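Local coordinates for protein putative phosphohistidine phosphatase, SixA (Nakamurella multipartita, PDB 4HBZ) that is a putative phosphohistidine phosphatase of the SixA type, probably removing phosphate from phosphohistidine through a histidine phosphatase superfamily fold, at residues A[19-27]-A[113-124]; A[102-113]-A[166-174]. All blocks are in the same frame, centred on the assembly; numbering follows the deposited sequence. Where two conformers were deposited one is given.

Contact 1: residues A[19-27]-A[113-124]; sequences ARTLVLMRH and STVLVVGHAPTI. With GOL (glycerol), chain E.
Thr21 and Thr114 lie side by side on neighbouring parallel strands, 20-26 and 114-119, whose directions differ by 13°. Seven backbone hydrogen bonds alternate between them, from Thr21 N to Ser113 O (2.9 Å) through to His27 N and Gly119 O (3.0 Å). At their start, glycerol C2 lies over the centre of the Arg20 guanidinium. Branched residues suit this buried extended chain: CG1 of Val23 meets CD1 of Leu116 at 3.5 Å, while on the other face CD2 of Leu24 lies beside CG2 of Val117. Gly119 suits its place because a CB there would crowd CD1 of Ile124.

Arg26 runs out fully extended, CG anti to the backbone N (chi1 178°). Its CB leaves on the Leu22 and Leu24 side; CG passes the backbone N of Ala121, and CD reaches the Ala121 methyl. That methyl sits over one guanidinium face, offset toward the rim, its CB 3.5 Å from NE and 3.6 Å from CZ, with NH1 and NH2 farther off. NE donates to a water at 3.0 Å that also accepts from Ala121 N, and NH1 bonds to the carbonyl of Phe154. With an alanine here, the Phe154 carbonyl and the water on NE would probably each lose a donor and the Ala121 methyl its cover.

The first torsion of His27 (chi1 65°) turns its ring toward segment 113-124, where CD2 meets Gly119 O and, at 3.4 Å, His120 ND1. In this superfamily an Arg-His pair ending the first strand opens the catalytic motif, so these side chains probably line the active site; His120 NE2 is bonded to Ser69.

Antiparallel strand 159-164 flanks the other edge of 20-26. Helix 72-81 packs on Met25 (selenomethionine) and His27, and helix 123-138 on Leu22 and Leu24.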
ATOM      1  N   ALA A  19       3.702 -16.740  -4.456  1.00 15.53           N
ATOM      2  CA  ALA A  19       3.955 -15.411  -3.965  1.00 15.59           C
ATOM      3  C   ALA A  19       2.646 -14.703  -3.655  1.00 16.38           C
ATOM      4  O   ALA A  19       1.631 -14.853  -4.365  1.00 21.18           O
ATOM      5  CB  ALA A  19       4.695 -14.645  -5.015  1.00 17.05           C
ATOM      6  N   ARG A  20       2.688 -13.875  -2.645  0.50 14.27           N
ATOM      7  CA  ARG A  20       1.599 -13.000  -2.281  0.50 14.83           C
ATOM      8  C   ARG A  20       1.887 -11.611  -2.810  0.50 13.28           C
ATOM      9  O   ARG A  20       3.067 -11.248  -2.976  0.50 12.89           O
ATOM     10  CB  ARG A  20       1.475 -12.983  -0.773  0.50 16.43           C
ATOM     11  CG  ARG A  20       0.923 -14.282  -0.252  0.50 18.86           C
ATOM     12  CD  ARG A  20       1.038 -14.355   1.247  0.50 20.79           C
ATOM     13  NE  ARG A  20       0.525 -15.643   1.674  0.50 24.19           N
ATOM     14  CZ  ARG A  20       1.228 -16.765   1.573  0.50 27.44           C
ATOM     15  NH1 ARG A  20       2.458 -16.748   1.029  0.50 29.02           N
ATOM     16  NH2 ARG A  20       0.702 -17.901   1.979  0.50 30.99           N
ATOM     17  N   THR A  21       0.827 -10.847  -3.098  1.00 12.49           N
ATOM     18  CA  THR A  21       0.960  -9.509  -3.682  1.00 12.28           C
ATOM     19  C   THR A  21       0.455  -8.471  -2.701  1.00 11.60           C
ATOM     20  O   THR A  21      -0.665  -8.578  -2.204  1.00 11.93           O
ATOM     21  CB  THR A  21       0.151  -9.395  -4.968  1.00 13.06           C
ATOM     22  OG1 THR A  21       0.630 -10.384  -5.936  1.00 15.34           O
ATOM     23  CG2 THR A  21       0.213  -8.032  -5.549  1.00 14.20           C
ATOM     24  N   LEU A  22       1.309  -7.524  -2.413  1.00 11.01           N
ATOM     25  CA  LEU A  22       1.009  -6.421  -1.531  1.00 11.02           C
ATOM     26  C   LEU A  22       1.007  -5.107  -2.270  1.00 11.17           C
ATOM     27  O   LEU A  22       1.950  -4.812  -3.008  1.00 11.99           O
ATOM     28  CB  LEU A  22       2.070  -6.345  -0.431  1.00 11.72           C
ATOM     29  CG  LEU A  22       1.935  -5.224   0.569  1.00 11.98           C
ATOM     30  CD1 LEU A  22       0.666  -5.363   1.379  1.00 12.63           C
ATOM     31  CD2 LEU A  22       3.155  -5.161   1.510  1.00 13.23           C
ATOM     32  N   VAL A  23      -0.056  -4.329  -2.142  1.00 10.29           N
ATOM     33  CA  VAL A  23      -0.157  -3.027  -2.789  1.00 10.42           C
ATOM     34  C   VAL A  23      -0.187  -1.982  -1.668  1.00 10.59           C
ATOM     35  O   VAL A  23      -1.067  -2.042  -0.783  1.00 10.80           O
ATOM     36  CB  VAL A  23      -1.421  -2.877  -3.651  1.00 11.03           C
ATOM     37  CG1 VAL A  23      -1.395  -1.512  -4.332  1.00 11.32           C
ATOM     38  CG2 VAL A  23      -1.459  -3.987  -4.692  1.00 11.71           C
ATOM     39  N   LEU A  24       0.783  -1.088  -1.679  1.00  9.97           N
ATOM     40  CA  LEU A  24       0.895  -0.018  -0.720  1.00 10.32           C
ATOM     41  C   LEU A  24       0.537   1.298  -1.390  1.00  9.75           C
ATOM     42  O   LEU A  24       1.280   1.731  -2.262  1.00 10.66           O
ATOM     43  CB  LEU A  24       2.286   0.041  -0.118  1.00 10.84           C
ATOM     44  CG  LEU A  24       2.807  -1.141   0.670  1.00 11.29           C
ATOM     45  CD1 LEU A  24       4.219  -0.923   1.124  1.00 11.85           C
ATOM     46  CD2 LEU A  24       1.837  -1.439   1.825  1.00 11.84           C
HETATM   47  N   MSE A  25      -0.578   1.923  -1.012  1.00 10.22           N
HETATM   48  CA  MSE A  25      -1.092   3.111  -1.677  1.00 10.15           C
HETATM   49  C   MSE A  25      -1.125   4.260  -0.742  1.00 10.56           C
HETATM   50  O   MSE A  25      -1.665   4.170   0.369  1.00 10.48           O
HETATM   51  CB  MSE A  25      -2.500   2.806  -2.221  1.00 11.11           C
HETATM   52  CG  MSE A  25      -3.004   3.996  -3.021  1.00 10.74           C
HETATM   53 SE   MSE A  25      -4.630   3.487  -4.009  0.90 12.78          SE
HETATM   54  CE  MSE A  25      -4.780   5.164  -5.077  1.00 15.80           C
ATOM     55  N   ARG A  26      -0.669   5.398  -1.238  1.00 10.42           N
ATOM     56  CA  ARG A  26      -0.899   6.683  -0.554  1.00 10.03           C
ATOM     57  C   ARG A  26      -2.202   7.283  -1.091  1.00 10.36           C
ATOM     58  O   ARG A  26      -2.435   7.300  -2.310  1.00 11.67           O
ATOM     59  CB  ARG A  26       0.276   7.640  -0.827  1.00 10.48           C
ATOM     60  CG  ARG A  26       0.079   9.007  -0.196  1.00 11.32           C
ATOM     61  CD  ARG A  26       1.226   9.925  -0.545  1.00 12.48           C
ATOM     62  NE  ARG A  26       1.065  11.229   0.083  1.00 13.74           N
ATOM     63  CZ  ARG A  26       1.926  12.240  -0.082  1.00 16.22           C
ATOM     64  NH1 ARG A  26       2.995  12.111  -0.810  1.00 16.89           N
ATOM     65  NH2 ARG A  26       1.731  13.371   0.595  1.00 19.01           N
ATOM     66  N   HIS A  27      -3.057   7.748  -0.196  1.00 10.99           N
ATOM     67  CA  HIS A  27      -4.311   8.369  -0.612  1.00 11.03           C
ATOM     68  C   HIS A  27      -4.054   9.454  -1.663  1.00 10.02           C
ATOM     69  O   HIS A  27      -3.004  10.100  -1.696  1.00 11.36           O
ATOM     70  CB  HIS A  27      -5.078   8.975   0.567  1.00 12.13           C
ATOM     71  CG  HIS A  27      -4.378  10.104   1.226  1.00 12.38           C
ATOM     72  ND1 HIS A  27      -4.344  11.380   0.707  1.00 13.38           N
ATOM     73  CD2 HIS A  27      -3.629  10.133   2.363  1.00 13.10           C
ATOM     74  CE1 HIS A  27      -3.602  12.136   1.484  1.00 14.63           C
ATOM     75  NE2 HIS A  27      -3.163  11.409   2.501  1.00 13.63           N
ATOM     76  N   SER A 113      -4.474 -13.681  -1.000  0.50 13.71           N
ATOM     77  CA  SER A 113      -3.374 -13.660  -1.953  0.50 13.87           C
ATOM     78  C   SER A 113      -2.919 -12.244  -2.281  0.50 13.10           C
ATOM     79  O   SER A 113      -1.729 -12.010  -2.554  0.50 13.39           O
ATOM     80  CB  SER A 113      -3.738 -14.385  -3.232  0.50 14.63           C
ATOM     81  OG  SER A 113      -4.125 -15.714  -2.951  0.50 15.23           O
ATOM     82  N   THR A 114      -3.857 -11.305  -2.246  1.00 12.61           N
ATOM     83  CA  THR A 114      -3.600  -9.898  -2.641  1.00 12.71           C
ATOM     84  C   THR A 114      -4.194  -8.968  -1.582  1.00 11.87           C
ATOM     85  O   THR A 114      -5.375  -9.057  -1.269  1.00 12.47           O
ATOM     86  CB  THR A 114      -4.220  -9.606  -4.018  1.00 13.20           C
ATOM     87  OG1 THR A 114      -3.804 -10.637  -4.930  1.00 14.76           O
ATOM     88  CG2 THR A 114      -3.833  -8.271  -4.573  1.00 13.94           C
ATOM     89  N   VAL A 115      -3.335  -8.163  -1.004  1.00 10.82           N
ATOM     90  CA  VAL A 115      -3.696  -7.173   0.031  1.00 10.83           C
ATOM     91  C   VAL A 115      -3.386  -5.767  -0.414  1.00 10.95           C
ATOM     92  O   VAL A 115      -2.313  -5.513  -0.906  1.00 11.88           O
ATOM     93  CB  VAL A 115      -2.990  -7.481   1.361  1.00 11.17           C
ATOM     94  CG1 VAL A 115      -3.254  -6.415   2.377  1.00 11.30           C
ATOM     95  CG2 VAL A 115      -3.376  -8.850   1.890  1.00 11.76           C
ATOM     96  N   LEU A 116      -4.351  -4.861  -0.246  1.00 10.55           N
ATOM     97  CA  LEU A 116      -4.177  -3.449  -0.509  1.00 10.55           C
ATOM     98  C   LEU A 116      -4.167  -2.696   0.822  1.00 10.96           C
ATOM     99  O   LEU A 116      -5.077  -2.886   1.631  1.00 11.63           O
ATOM    100  CB  LEU A 116      -5.358  -2.980  -1.363  1.00 11.35           C
ATOM    101  CG  LEU A 116      -5.458  -1.455  -1.591  1.00 10.98           C
ATOM    102  CD1 LEU A 116      -4.233  -0.878  -2.315  1.00 10.66           C
ATOM    103  CD2 LEU A 116      -6.736  -1.088  -2.364  1.00 12.45           C
ATOM    104  N   VAL A 117      -3.223  -1.798   0.967  1.00 10.20           N
ATOM    105  CA  VAL A 117      -3.131  -0.889   2.105  1.00 10.40           C
ATOM    106  C   VAL A 117      -3.335   0.524   1.604  1.00 10.82           C
ATOM    107  O   VAL A 117      -2.634   0.925   0.696  1.00 11.11           O
ATOM    108  CB  VAL A 117      -1.778  -0.992   2.819  1.00 10.80           C
ATOM    109  CG1 VAL A 117      -1.657  -0.032   4.007  1.00 12.05           C
ATOM    110  CG2 VAL A 117      -1.496  -2.441   3.263  1.00 12.72           C
ATOM    111  N   VAL A 118      -4.281   1.288   2.167  1.00 10.48           N
ATOM    112  CA  VAL A 118      -4.501   2.671   1.782  1.00 10.87           C
ATOM    113  C   VAL A 118      -4.214   3.537   3.004  1.00 10.66           C
ATOM    114  O   VAL A 118      -4.906   3.488   4.019  1.00 11.07           O
ATOM    115  CB  VAL A 118      -5.940   2.883   1.262  1.00 11.10           C
ATOM    116  CG1 VAL A 118      -6.081   4.306   0.726  1.00 12.01           C
ATOM    117  CG2 VAL A 118      -6.299   1.863   0.142  1.00 11.83           C
ATOM    118  N   GLY A 119      -3.124   4.266   2.907  1.00 10.06           N
ATOM    119  CA  GLY A 119      -2.705   5.085   4.024  1.00 10.20           C
ATOM    120  C   GLY A 119      -2.064   6.393   3.633  1.00 10.40           C
ATOM    121  O   GLY A 119      -2.384   6.998   2.616  1.00 11.01           O
ATOM    122  N   HIS A 120      -1.137   6.852   4.489  1.00 10.97           N
ATOM    123  CA  HIS A 120      -0.578   8.184   4.403  1.00 10.51           C
ATOM    124  C   HIS A 120       0.947   8.142   4.264  1.00 10.60           C
ATOM    125  O   HIS A 120       1.600   7.230   4.809  1.00 11.26           O
ATOM    126  CB  HIS A 120      -0.865   8.956   5.723  1.00 10.60           C
ATOM    127  CG  HIS A 120      -2.319   9.010   6.095  1.00 10.75           C
ATOM    128  ND1 HIS A 120      -3.117  10.069   5.728  1.00 12.19           N
ATOM    129  CD2 HIS A 120      -3.135   8.102   6.694  1.00 12.48           C
ATOM    130  CE1 HIS A 120      -4.369   9.824   6.120  1.00 13.17           C
ATOM    131  NE2 HIS A 120      -4.398   8.651   6.721  1.00 12.59           N
ATOM    132  N   ALA A 121       1.520   9.110   3.581  1.00 11.22           N
ATOM    133  CA  ALA A 121       2.923   9.385   3.670  1.00 11.63           C
ATOM    134  C   ALA A 121       3.235  10.105   4.964  1.00 13.32           C
ATOM    135  O   ALA A 121       2.389  10.802   5.468  1.00 16.07           O
ATOM    136  CB  ALA A 121       3.387  10.204   2.510  1.00 12.22           C
ATOM    137  N   PRO A 122       4.455   9.945   5.515  1.00 13.20           N
ATOM    138  CA  PRO A 122       5.601   9.241   4.978  1.00 13.60           C
ATOM    139  C   PRO A 122       5.576   7.744   5.219  1.00 12.47           C
ATOM    140  O   PRO A 122       6.431   6.972   4.700  1.00 13.18           O
ATOM    141  CB  PRO A 122       6.769   9.885   5.724  1.00 14.58           C
ATOM    142  CG  PRO A 122       6.160  10.312   7.044  1.00 15.69           C
ATOM    143  CD  PRO A 122       4.800  10.795   6.671  1.00 14.92           C
ATOM    144  N   THR A 123       4.629   7.239   6.018  1.00 11.37           N
ATOM    145  CA  THR A 123       4.715   5.858   6.418  1.00 11.45           C
ATOM    146  C   THR A 123       4.569   4.868   5.254  1.00 12.04           C
ATOM    147  O   THR A 123       5.255   3.873   5.217  1.00 12.48           O
ATOM    148  CB  THR A 123       3.623   5.541   7.492  1.00 12.34           C
ATOM    149  OG1 THR A 123       3.977   6.295   8.664  1.00 11.85           O
ATOM    150  CG2 THR A 123       3.482   4.042   7.804  1.00 13.14           C
ATOM    151  N   ILE A 124       3.697   5.168   4.313  1.00 11.58           N
ATOM    152  CA  ILE A 124       3.474   4.212   3.228  1.00 11.56           C
ATOM    153  C   ILE A 124       4.770   3.925   2.431  1.00 11.36           C
ATOM    154  O   ILE A 124       5.200   2.765   2.299  1.00 12.21           O
ATOM    155  CB  ILE A 124       2.280   4.620   2.368  1.00 11.85           C
ATOM    156  CG1 ILE A 124       0.929   4.333   3.079  1.00 12.55           C
ATOM    157  CG2 ILE A 124       2.304   3.950   0.986  1.00 11.81           C
ATOM    158  CD1 ILE A 124       0.512   2.874   3.222  1.00 15.45           C
TER
HETATM  159  C1  GOL E 204       0.295 -17.603  -3.145  1.00 30.22           C
HETATM  160  O1  GOL E 204      -0.691 -17.019  -3.985  1.00 31.29           O
HETATM  161  C2  GOL E 204      -0.391 -17.726  -1.787  1.00 40.25           C
HETATM  162  O2  GOL E 204      -1.753 -17.193  -1.910  1.00 39.86           O
HETATM  163  C3  GOL E 204      -0.340 -19.167  -1.267  1.00 45.12           C
HETATM  164  O3  GOL E 204       1.023 -19.643  -1.158  1.00 45.50           O
HETATM  165  O   HOH W   1      -0.251  11.308   2.815  1.00 13.62           O

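Contact 2: residues A[102-113]-A[166-174]; sequences LAEVAAVPADAS and GAWADLAQA
The indole of Trp168 has CG2 of Val108 over one face, 4.0 Å from the centroid of the five-membered ring and 27° off its normal, a CH-pi contact; on the opposite side lies the Arg20 side chain. At the ring edge, near its plane, lie the carbonyl oxygens of Ala112 and Ser113. CG1 of Val105 comes obliquely to CE3 at 3.6 Å. NE1 donates to Ala112 O at 2.8 Å with an N-H...O angle of 157°, although the donor stands well above the carbonyl plane. With CG beside the backbone N (chi1 -64°), the ring reaches into the bend formed by Val108 to Ser113.

Leucine and valine suit the neighbouring seam: CD2 of Leu171 touches CG1 of Val105 and, at 3.7 Å, CD2 of Leu102, whose side chain crosses it at about a right angle. Small Ala106 lets the backbones close up, its CA 4.0 Å from that of Ala169.

Two waters bridge backbone atoms, one from Leu102 O to Trp168 O, the other from Ala110 O to Trp168 N. The chemistry is thus mainly apolar, with a single direct hydrogen bond that satisfies the buried indole nitrogen and probably fixes the ring's rotation.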
ATOM      1  N   LEU A 102       2.625  -2.787   9.341  1.00 13.07           N
ATOM      2  CA  LEU A 102       2.959  -4.180   9.164  1.00 14.12           C
ATOM      3  C   LEU A 102       2.212  -5.083  10.132  1.00 13.82           C
ATOM      4  O   LEU A 102       1.817  -6.189   9.751  1.00 14.23           O
ATOM      5  CB  LEU A 102       4.452  -4.420   9.216  1.00 14.75           C
ATOM      6  CG  LEU A 102       5.262  -3.773   8.073  1.00 16.26           C
ATOM      7  CD1 LEU A 102       6.730  -4.058   8.275  1.00 17.53           C
ATOM      8  CD2 LEU A 102       4.837  -4.276   6.702  1.00 16.26           C
ATOM      9  N   ALA A 103       1.988  -4.659  11.384  1.00 12.77           N
ATOM     10  CA  ALA A 103       1.182  -5.436  12.298  1.00 13.97           C
ATOM     11  C   ALA A 103      -0.216  -5.640  11.785  1.00 13.75           C
ATOM     12  O   ALA A 103      -0.806  -6.711  11.999  1.00 14.97           O
ATOM     13  CB  ALA A 103       1.162  -4.780  13.664  1.00 14.86           C
ATOM     14  N   GLU A 104      -0.797  -4.629  11.151  1.00 13.74           N
ATOM     15  CA  GLU A 104      -2.145  -4.781  10.615  1.00 14.30           C
ATOM     16  C   GLU A 104      -2.144  -5.698   9.379  1.00 13.93           C
ATOM     17  O   GLU A 104      -3.048  -6.521   9.252  1.00 14.07           O
ATOM     18  CB  GLU A 104      -2.745  -3.445  10.223  1.00 15.58           C
ATOM     19  CG  GLU A 104      -3.032  -2.551  11.405  1.00 17.18           C
ATOM     20  CD  GLU A 104      -4.029  -3.131  12.385  1.00 19.62           C
ATOM     21  OE1 GLU A 104      -4.934  -3.895  11.999  1.00 20.15           O
ATOM     22  OE2 GLU A 104      -3.900  -2.774  13.574  1.00 24.72           O
ATOM     23  N   VAL A 105      -1.148  -5.578   8.485  1.00 13.10           N
ATOM     24  CA  VAL A 105      -1.046  -6.519   7.345  1.00 13.45           C
ATOM     25  C   VAL A 105      -0.874  -7.945   7.866  1.00 14.37           C
ATOM     26  O   VAL A 105      -1.480  -8.895   7.362  1.00 14.41           O
ATOM     27  CB  VAL A 105       0.052  -6.109   6.382  1.00 14.14           C
ATOM     28  CG1 VAL A 105       0.203  -7.183   5.325  1.00 14.44           C
ATOM     29  CG2 VAL A 105      -0.297  -4.765   5.752  1.00 13.31           C
ATOM     30  N   ALA A 106      -0.099  -8.091   8.922  1.00 15.20           N
ATOM     31  CA  ALA A 106       0.122  -9.430   9.480  1.00 16.46           C
ATOM     32  C   ALA A 106      -1.096 -10.115  10.009  1.00 16.18           C
ATOM     33  O   ALA A 106      -1.157 -11.349  10.111  1.00 17.87           O
ATOM     34  CB  ALA A 106       1.127  -9.340  10.610  1.00 16.71           C
ATOM     35  N   ALA A 107      -2.125  -9.356  10.359  1.00 14.55           N
ATOM     36  CA  ALA A 107      -3.346  -9.849  10.927  1.00 15.30           C
ATOM     37  C   ALA A 107      -4.457 -10.232   9.900  1.00 14.84           C
ATOM     38  O   ALA A 107      -5.506 -10.747  10.318  1.00 17.14           O
ATOM     39  CB  ALA A 107      -3.891  -8.835  11.962  1.00 15.15           C
ATOM     40  N   VAL A 108      -4.234  -9.953   8.607  1.00 13.68           N
ATOM     41  CA  VAL A 108      -5.249 -10.261   7.597  1.00 13.89           C
ATOM     42  C   VAL A 108      -5.452 -11.780   7.501  1.00 14.53           C
ATOM     43  O   VAL A 108      -4.594 -12.591   7.928  1.00 14.60           O
ATOM     44  CB  VAL A 108      -4.883  -9.717   6.179  1.00 13.35           C
ATOM     45  CG1 VAL A 108      -4.697  -8.216   6.274  1.00 13.22           C
ATOM     46  CG2 VAL A 108      -3.731 -10.427   5.554  1.00 13.20           C
ATOM     47  N   PRO A 109      -6.580 -12.195   6.956  1.00 15.01           N
ATOM     48  CA  PRO A 109      -6.792 -13.648   6.723  1.00 16.31           C
ATOM     49  C   PRO A 109      -5.623 -14.250   5.992  1.00 16.21           C
ATOM     50  O   PRO A 109      -5.159 -13.766   4.978  1.00 15.39           O
ATOM     51  CB  PRO A 109      -8.070 -13.687   5.907  1.00 16.94           C
ATOM     52  CG  PRO A 109      -8.826 -12.469   6.392  1.00 17.43           C
ATOM     53  CD  PRO A 109      -7.788 -11.406   6.646  1.00 16.74           C
ATOM     54  N   ALA A 110      -5.077 -15.319   6.540  1.00 15.13           N
ATOM     55  CA  ALA A 110      -3.836 -15.833   6.090  1.00 15.94           C
ATOM     56  C   ALA A 110      -3.886 -16.280   4.648  1.00 15.78           C
ATOM     57  O   ALA A 110      -2.849 -16.213   4.001  1.00 16.97           O
ATOM     58  CB  ALA A 110      -3.429 -17.024   6.958  1.00 16.37           C
ATOM     59  N   ASP A 111      -5.032 -16.734   4.149  1.00 16.47           N
ATOM     60  CA  ASP A 111      -5.088 -17.254   2.795  1.00 19.00           C
ATOM     61  C   ASP A 111      -5.306 -16.148   1.753  1.00 16.35           C
ATOM     62  O   ASP A 111      -5.401 -16.446   0.564  1.00 16.79           O
ATOM     63  CB  ASP A 111      -6.200 -18.308   2.639  1.00 22.41           C
ATOM     64  CG  ASP A 111      -5.912 -19.582   3.414  1.00 29.06           C
ATOM     65  OD1 ASP A 111      -4.717 -19.870   3.659  1.00 36.36           O
ATOM     66  OD2 ASP A 111      -6.892 -20.288   3.773  1.00 36.57           O
ATOM     67  N   ALA A 112      -5.393 -14.891   2.185  1.00 14.91           N
ATOM     68  CA  ALA A 112      -5.449 -13.777   1.207  1.00 14.77           C
ATOM     69  C   ALA A 112      -4.248 -13.835   0.298  1.00 15.03           C
ATOM     70  O   ALA A 112      -3.114 -14.040   0.751  1.00 14.83           O
ATOM     71  CB  ALA A 112      -5.509 -12.428   1.898  1.00 15.27           C
ATOM     72  N   SER A 113      -4.474 -13.681  -1.000  0.50 13.71           N
ATOM     73  CA  SER A 113      -3.374 -13.660  -1.953  0.50 13.87           C
ATOM     74  C   SER A 113      -2.919 -12.244  -2.281  0.50 13.10           C
ATOM     75  O   SER A 113      -1.729 -12.010  -2.554  0.50 13.39           O
ATOM     76  CB  SER A 113      -3.738 -14.385  -3.232  0.50 14.63           C
ATOM     77  OG  SER A 113      -4.125 -15.714  -2.951  0.50 15.23           O
ATOM     78  N   GLY A 166       6.804 -14.968   1.792  1.00 15.97           N
ATOM     79  CA  GLY A 166       6.464 -15.193   3.193  1.00 16.41           C
ATOM     80  C   GLY A 166       4.981 -15.119   3.437  1.00 16.27           C
ATOM     81  O   GLY A 166       4.212 -14.489   2.676  1.00 16.53           O
ATOM     82  N   ALA A 167       4.528 -15.803   4.472  1.00 15.23           N
ATOM     83  CA  ALA A 167       3.171 -15.606   4.993  1.00 15.09           C
ATOM     84  C   ALA A 167       2.965 -14.169   5.395  1.00 14.04           C
ATOM     85  O   ALA A 167       3.930 -13.455   5.797  1.00 15.03           O
ATOM     86  CB  ALA A 167       3.009 -16.484   6.220  1.00 15.55           C
ATOM     87  N   TRP A 168       1.731 -13.668   5.356  1.00 13.72           N
ATOM     88  CA  TRP A 168       1.490 -12.309   5.817  1.00 13.72           C
ATOM     89  C   TRP A 168       2.020 -12.036   7.226  1.00 13.85           C
ATOM     90  O   TRP A 168       2.547 -10.943   7.478  1.00 14.19           O
ATOM     91  CB  TRP A 168       0.008 -11.903   5.718  1.00 13.10           C
ATOM     92  CG  TRP A 168      -0.508 -11.857   4.317  1.00 13.44           C
ATOM     93  CD1 TRP A 168      -1.449 -12.640   3.782  1.00 14.24           C
ATOM     94  CD2 TRP A 168      -0.028 -10.987   3.257  1.00 12.69           C
ATOM     95  NE1 TRP A 168      -1.647 -12.293   2.457  1.00 13.48           N
ATOM     96  CE2 TRP A 168      -0.777 -11.300   2.097  1.00 13.54           C
ATOM     97  CE3 TRP A 168       0.942 -10.008   3.180  1.00 13.10           C
ATOM     98  CZ2 TRP A 168      -0.604 -10.586   0.904  1.00 13.27           C
ATOM     99  CZ3 TRP A 168       1.139  -9.327   1.972  1.00 13.29           C
ATOM    100  CH2 TRP A 168       0.370  -9.637   0.868  1.00 12.84           C
ATOM    101  N   ALA A 169       1.859 -12.984   8.143  1.00 14.57           N
ATOM    102  CA  ALA A 169       2.287 -12.767   9.490  1.00 15.25           C
ATOM    103  C   ALA A 169       3.811 -12.499   9.588  1.00 15.66           C
ATOM    104  O   ALA A 169       4.304 -11.844  10.526  1.00 16.28           O
ATOM    105  CB  ALA A 169       1.873 -13.927  10.357  1.00 15.94           C
ATOM    106  N   ASP A 170       4.542 -13.018   8.588  1.00 15.43           N
ATOM    107  CA  ASP A 170       5.991 -12.997   8.613  1.00 15.28           C
ATOM    108  C   ASP A 170       6.567 -11.859   7.778  1.00 15.26           C
ATOM    109  O   ASP A 170       7.746 -11.814   7.586  1.00 15.39           O
ATOM    110  CB  ASP A 170       6.508 -14.336   8.041  1.00 15.71           C
ATOM    111  CG  ASP A 170       6.212 -15.541   8.970  1.00 16.43           C
ATOM    112  OD1 ASP A 170       5.938 -15.282  10.145  1.00 19.48           O
ATOM    113  OD2 ASP A 170       6.380 -16.671   8.530  1.00 18.65           O
ATOM    114  N   LEU A 171       5.721 -10.964   7.276  1.00 14.79           N
ATOM    115  CA  LEU A 171       6.169  -9.959   6.333  1.00 15.56           C
ATOM    116  C   LEU A 171       7.320  -9.124   6.811  1.00 15.67           C
ATOM    117  O   LEU A 171       8.254  -8.826   6.047  1.00 17.32           O
ATOM    118  CB  LEU A 171       4.942  -9.128   5.885  1.00 16.20           C
ATOM    119  CG  LEU A 171       5.117  -8.070   4.865  1.00 17.02           C
ATOM    120  CD1 LEU A 171       5.564  -8.590   3.524  1.00 16.81           C
ATOM    121  CD2 LEU A 171       3.802  -7.301   4.752  1.00 16.40           C
ATOM    122  N   ALA A 172       7.332  -8.720   8.066  1.00 16.55           N
ATOM    123  CA  ALA A 172       8.406  -7.913   8.559  1.00 18.55           C
ATOM    124  C   ALA A 172       9.760  -8.613   8.464  1.00 19.74           C
ATOM    125  O   ALA A 172      10.761  -7.972   8.138  1.00 23.00           O
ATOM    126  CB  ALA A 172       8.123  -7.436   9.967  1.00 19.78           C
ATOM    127  N   GLN A 173       9.785  -9.917   8.687  1.00 17.95           N
ATOM    128  CA  GLN A 173      11.026 -10.678   8.608  1.00 18.90           C
ATOM    129  C   GLN A 173      11.367 -11.089   7.175  1.00 17.64           C
ATOM    130  O   GLN A 173      12.555 -11.199   6.829  1.00 18.54           O
ATOM    131  CB  GLN A 173      10.957 -11.936   9.497  1.00 22.41           C
ATOM    132  CG  GLN A 173      10.882 -11.632  10.998  1.00 28.94           C
ATOM    133  CD  GLN A 173       9.606 -10.889  11.416  1.00 34.41           C
ATOM    134  OE1 GLN A 173       8.451 -11.211  10.969  1.00 37.38           O
ATOM    135  NE2 GLN A 173       9.797  -9.839  12.251  1.00 34.74           N
ATOM    136  N   ALA A 174      10.333 -11.433   6.376  1.00 16.18           N
ATOM    137  CA  ALA A 174      10.519 -11.982   5.037  1.00 16.20           C
ATOM    138  C   ALA A 174      10.856 -10.847   4.049  1.00 15.38           C
ATOM    139  O   ALA A 174      11.645 -11.052   3.086  1.00 16.05           O
ATOM    140  CB  ALA A 174       9.279 -12.700   4.549  1.00 16.22           C
TER
HETATM  141  O   HOH W   2       3.118  -8.127   8.383  1.00 30.13           O
HETATM  142  O   HOH W   3      -0.260 -15.923   5.150  1.00 16.81           O

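How the contacts relate
Contact 1 is the core of the fold, its centre about 1 Å from that of the chain, whereas contact 2, about 13 Å out, is partly buried and has several exposed residues. Backbone hydrogen bonding between strands dominates the first; side-chain packing around one aromatic ring, with water bridges, dominates the second. They share Ser113, and helix 98-106 leads through the 107-113 connection into strand 114-119, so contact 2 packs on the sheet face that carries Leu22, Val115 and Val117, toward the N-terminal ends of both strands. Trp168 joins them directly: its CZ2 meets Val115 CG2 at 3.4 Å and Arg20 CB at 3.6 Å. The probable catalytic histidines lie at the other end of the paired strands.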